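Local coordinates for protein purine nucleoside phosphorylase (Anopheles gambiae, PDB 2P4S) that catalyses the phosphorolysis of inosine, guanosine and their 2'-deoxy forms to free purine base and pentose 1-phosphate in purine salvage, working as a homotrimer, at residues 200-205 with 275-280. Residues are numbered along the deposited sequence; the frame is centred on the assembly and turned at random.
Sequences NAAGGA and GVYTCL. With DIH (7-[[(3R,4R)-3-(hydroxymethyl)-4-oxidanyl-pyrrolidin-1-ium-1-yl]methyl]-3,5-dihydropyrrolo[3,2-d]pyrimidin-4-one), chain F; PO4 (phosphate ion), chain D.
The side-chain amide of Asn200 lies over one face of the Tyr277 ring, its plane tilted 25° from that of the ring, with the amide carbon CG 3.7 Å from Tyr277 CE1. At the ring edge, near its plane, the methyl of Ala202 reaches Tyr277 CE1 (4.1 Å from CB). Tyr277 carries CG anti to the backbone N (chi1 168°), which sends the ring across to the strand holding 200-205. Its hydroxyl donates to a water lying in the ring plane, 2.7 Å from OH, and is also hydrogen-bonded to the backbone N of Ser305, a phosphate-binding residue. Strands 195-204 and 272-279 belong to the mixed central sheet of the PNP/MTAP phosphorylase fold; here they are not neighbours, and both pair with the short strand 301-303. The water donates to Ala201 O (2.8 Å) and to phosphate O3 (2.6 Å), linking the buried phenol to the active site. Ala201 N grips phosphate O1 directly at 2.8 Å in a nearly straight bond (171°), and Ser118, Ser305 and Arg169 bind the same ion. Beyond it, Ala201 O approaches the inhibitor methylene C10 at 3.1 Å, and the backbone of Ala202 and Gly203 borders the deazapurine near N7.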
ATOM      1  N   ASN A 200     -14.781  15.034   8.058  1.00 16.25           N
ATOM      2  CA  ASN A 200     -15.198  13.934   7.202  1.00 15.46           C
ATOM      3  C   ASN A 200     -16.260  13.139   7.927  1.00 15.42           C
ATOM      4  O   ASN A 200     -16.504  13.389   9.127  1.00 15.35           O
ATOM      5  CB  ASN A 200     -13.983  13.063   6.813  1.00 14.77           C
ATOM      6  CG  ASN A 200     -13.276  12.492   8.014  1.00 15.70           C
ATOM      7  OD1 ASN A 200     -13.870  11.780   8.828  1.00 18.89           O
ATOM      8  ND2 ASN A 200     -12.012  12.803   8.144  1.00 15.40           N
ATOM      9  N   ALA A 201     -16.899  12.213   7.203  1.00 14.74           N
ATOM     10  CA  ALA A 201     -17.621  11.105   7.808  1.00 14.83           C
ATOM     11  C   ALA A 201     -16.680   9.901   8.044  1.00 14.81           C
ATOM     12  O   ALA A 201     -15.703   9.719   7.314  1.00 15.72           O
ATOM     13  CB  ALA A 201     -18.808  10.684   6.899  1.00 14.80           C
ATOM     14  N   ALA A 202     -16.973   9.069   9.047  1.00 13.93           N
ATOM     15  CA  ALA A 202     -16.194   7.823   9.261  1.00 14.06           C
ATOM     16  C   ALA A 202     -17.017   6.713   9.903  1.00 13.06           C
ATOM     17  O   ALA A 202     -18.081   6.964  10.536  1.00 12.01           O
ATOM     18  CB  ALA A 202     -14.905   8.070  10.087  1.00 13.14           C
ATOM     19  N   GLY A 203     -16.522   5.491   9.711  1.00 12.67           N
ATOM     20  CA  GLY A 203     -17.078   4.319  10.392  1.00 13.65           C
ATOM     21  C   GLY A 203     -16.409   4.255  11.755  1.00 13.43           C
ATOM     22  O   GLY A 203     -15.187   4.454  11.858  1.00 13.27           O
ATOM     23  N   GLY A 204     -17.201   4.003  12.800  1.00 14.15           N
ATOM     24  CA  GLY A 204     -16.638   3.842  14.162  1.00 14.18           C
ATOM     25  C   GLY A 204     -16.075   2.428  14.303  1.00 15.47           C
ATOM     26  O   GLY A 204     -16.848   1.454  14.314  1.00 14.72           O
ATOM     27  N   ALA A 205     -14.743   2.307  14.343  1.00 14.70           N
ATOM     28  CA  ALA A 205     -14.094   1.000  14.576  1.00 17.31           C
ATOM     29  C   ALA A 205     -13.980   0.750  16.081  1.00 17.97           C
ATOM     30  O   ALA A 205     -13.943  -0.378  16.527  1.00 20.56           O
ATOM     31  CB  ALA A 205     -12.699   0.921  13.890  1.00 15.72           C
ATOM     32  N   GLY A 275      -9.612  10.387  18.870  1.00 14.12           N
ATOM     33  CA  GLY A 275      -8.841   9.194  18.557  1.00 13.05           C
ATOM     34  C   GLY A 275      -8.216   9.249  17.198  1.00 13.65           C
ATOM     35  O   GLY A 275      -7.928  10.324  16.689  1.00 13.74           O
ATOM     36  N   VAL A 276      -7.922   8.061  16.664  1.00 14.04           N
ATOM     37  CA  VAL A 276      -7.021   7.889  15.536  1.00 12.35           C
ATOM     38  C   VAL A 276      -7.836   7.567  14.290  1.00 12.71           C
ATOM     39  O   VAL A 276      -8.685   6.645  14.297  1.00 10.35           O
ATOM     40  CB  VAL A 276      -5.918   6.797  15.862  1.00 13.84           C
ATOM     41  CG1 VAL A 276      -4.990   6.502  14.642  1.00 12.61           C
ATOM     42  CG2 VAL A 276      -5.079   7.165  17.195  1.00 11.94           C
ATOM     43  N   TYR A 277      -7.530   8.278  13.183  1.00 13.12           N
ATOM     44  CA  TYR A 277      -8.325   8.146  11.925  1.00 13.03           C
ATOM     45  C   TYR A 277      -7.447   7.476  10.895  1.00 13.20           C
ATOM     46  O   TYR A 277      -6.242   7.625  10.958  1.00 13.90           O
ATOM     47  CB  TYR A 277      -8.808   9.508  11.460  1.00 11.83           C
ATOM     48  CG  TYR A 277      -9.379   9.555  10.066  1.00 13.81           C
ATOM     49  CD1 TYR A 277     -10.753   9.363   9.845  1.00 13.16           C
ATOM     50  CD2 TYR A 277      -8.565   9.885   8.962  1.00 15.05           C
ATOM     51  CE1 TYR A 277     -11.294   9.436   8.570  1.00 14.40           C
ATOM     52  CE2 TYR A 277      -9.103   9.966   7.678  1.00 14.39           C
ATOM     53  CZ  TYR A 277     -10.462   9.753   7.489  1.00 15.00           C
ATOM     54  OH  TYR A 277     -10.995   9.851   6.222  1.00 12.22           O
ATOM     55  N   THR A 278      -8.003   6.658  10.003  1.00 13.55           N
ATOM     56  CA  THR A 278      -7.174   6.200   8.883  1.00 13.87           C
ATOM     57  C   THR A 278      -7.964   6.422   7.575  1.00 14.77           C
ATOM     58  O   THR A 278      -9.202   6.352   7.605  1.00 15.70           O
ATOM     59  CB  THR A 278      -6.685   4.748   9.013  1.00 12.73           C
ATOM     60  OG1 THR A 278      -5.632   4.529   8.061  1.00 13.58           O
ATOM     61  CG2 THR A 278      -7.825   3.729   8.745  1.00 12.44           C
ATOM     62  N   CYS A 279      -7.243   6.656   6.482  1.00 15.02           N
ATOM     63  CA  CYS A 279      -7.791   6.870   5.149  1.00 15.88           C
ATOM     64  C   CYS A 279      -7.536   5.642   4.265  1.00 16.35           C
ATOM     65  O   CYS A 279      -6.391   5.383   3.871  1.00 17.18           O
ATOM     66  CB  CYS A 279      -7.153   8.115   4.513  1.00 14.64           C
ATOM     67  SG  CYS A 279      -7.658   8.427   2.789  1.00 19.13           S
ATOM     68  N   LEU A 280      -8.588   4.886   3.957  1.00 16.20           N
ATOM     69  CA  LEU A 280      -8.453   3.713   3.064  1.00 16.96           C
ATOM     70  C   LEU A 280      -8.846   4.115   1.630  1.00 16.05           C
ATOM     71  O   LEU A 280      -9.558   5.073   1.445  1.00 17.07           O
ATOM     72  CB  LEU A 280      -9.320   2.538   3.562  1.00 14.98           C
ATOM     73  CG  LEU A 280      -9.202   2.139   5.047  1.00 17.35           C
ATOM     74  CD1 LEU A 280      -9.988   0.892   5.349  1.00 14.19           C
ATOM     75  CD2 LEU A 280      -7.742   1.909   5.422  1.00 13.54           C
TER
HETATM   76  O5' DIH F 401     -20.501   6.622   2.109  1.00 18.22           O
HETATM   77  C5' DIH F 401     -19.210   6.500   1.479  1.00 18.39           C
HETATM   78  C4' DIH F 401     -18.501   7.815   1.694  1.00 18.57           C
HETATM   79  C6' DIH F 401     -18.464   8.200   3.190  1.00 16.89           C
HETATM   80  C3' DIH F 401     -17.066   7.715   1.223  1.00 16.77           C
HETATM   81  O3' DIH F 401     -16.679   8.988   0.701  1.00 15.14           O
HETATM   82  C2' DIH F 401     -16.283   7.480   2.501  1.00 14.53           C
HETATM   83  N1' DIH F 401     -17.010   8.345   3.484  1.00 16.27           N
HETATM   84  C10 DIH F 401     -16.534   8.082   4.851  1.00 13.21           C
HETATM   85  C9  DIH F 401     -17.042   6.850   5.569  1.00 13.77           C
HETATM   86  C8  DIH F 401     -18.220   6.788   6.361  1.00 13.76           C
HETATM   87  N7  DIH F 401     -18.329   5.530   6.871  1.00 14.43           N
HETATM   88  C5  DIH F 401     -17.282   4.775   6.449  1.00 12.86           C
HETATM   89  C6  DIH F 401     -16.828   3.379   6.712  1.00 14.19           C
HETATM   90  O6  DIH F 401     -17.508   2.564   7.461  1.00 15.95           O
HETATM   91  N1  DIH F 401     -15.676   3.020   6.109  1.00 13.84           N
HETATM   92  C2  DIH F 401     -14.945   3.851   5.304  1.00 14.24           C
HETATM   93  N3  DIH F 401     -15.304   5.123   5.073  1.00 13.24           N
HETATM   94  C4  DIH F 401     -16.465   5.588   5.645  1.00 13.35           C
HETATM   95  P   PO4 D 503     -15.807  11.951   3.303  1.00 17.31           P
HETATM   96  O1  PO4 D 503     -16.581  12.537   4.441  1.00 17.23           O
HETATM   97  O2  PO4 D 503     -15.587  13.052   2.265  1.00 17.48           O
HETATM   98  O3  PO4 D 503     -14.469  11.443   3.692  1.00 16.91           O
HETATM   99  O4  PO4 D 503     -16.608  10.812   2.746  1.00 16.98           O
HETATM  100  O   HOH W   1     -13.617   9.790   5.502  1.00 14.52           O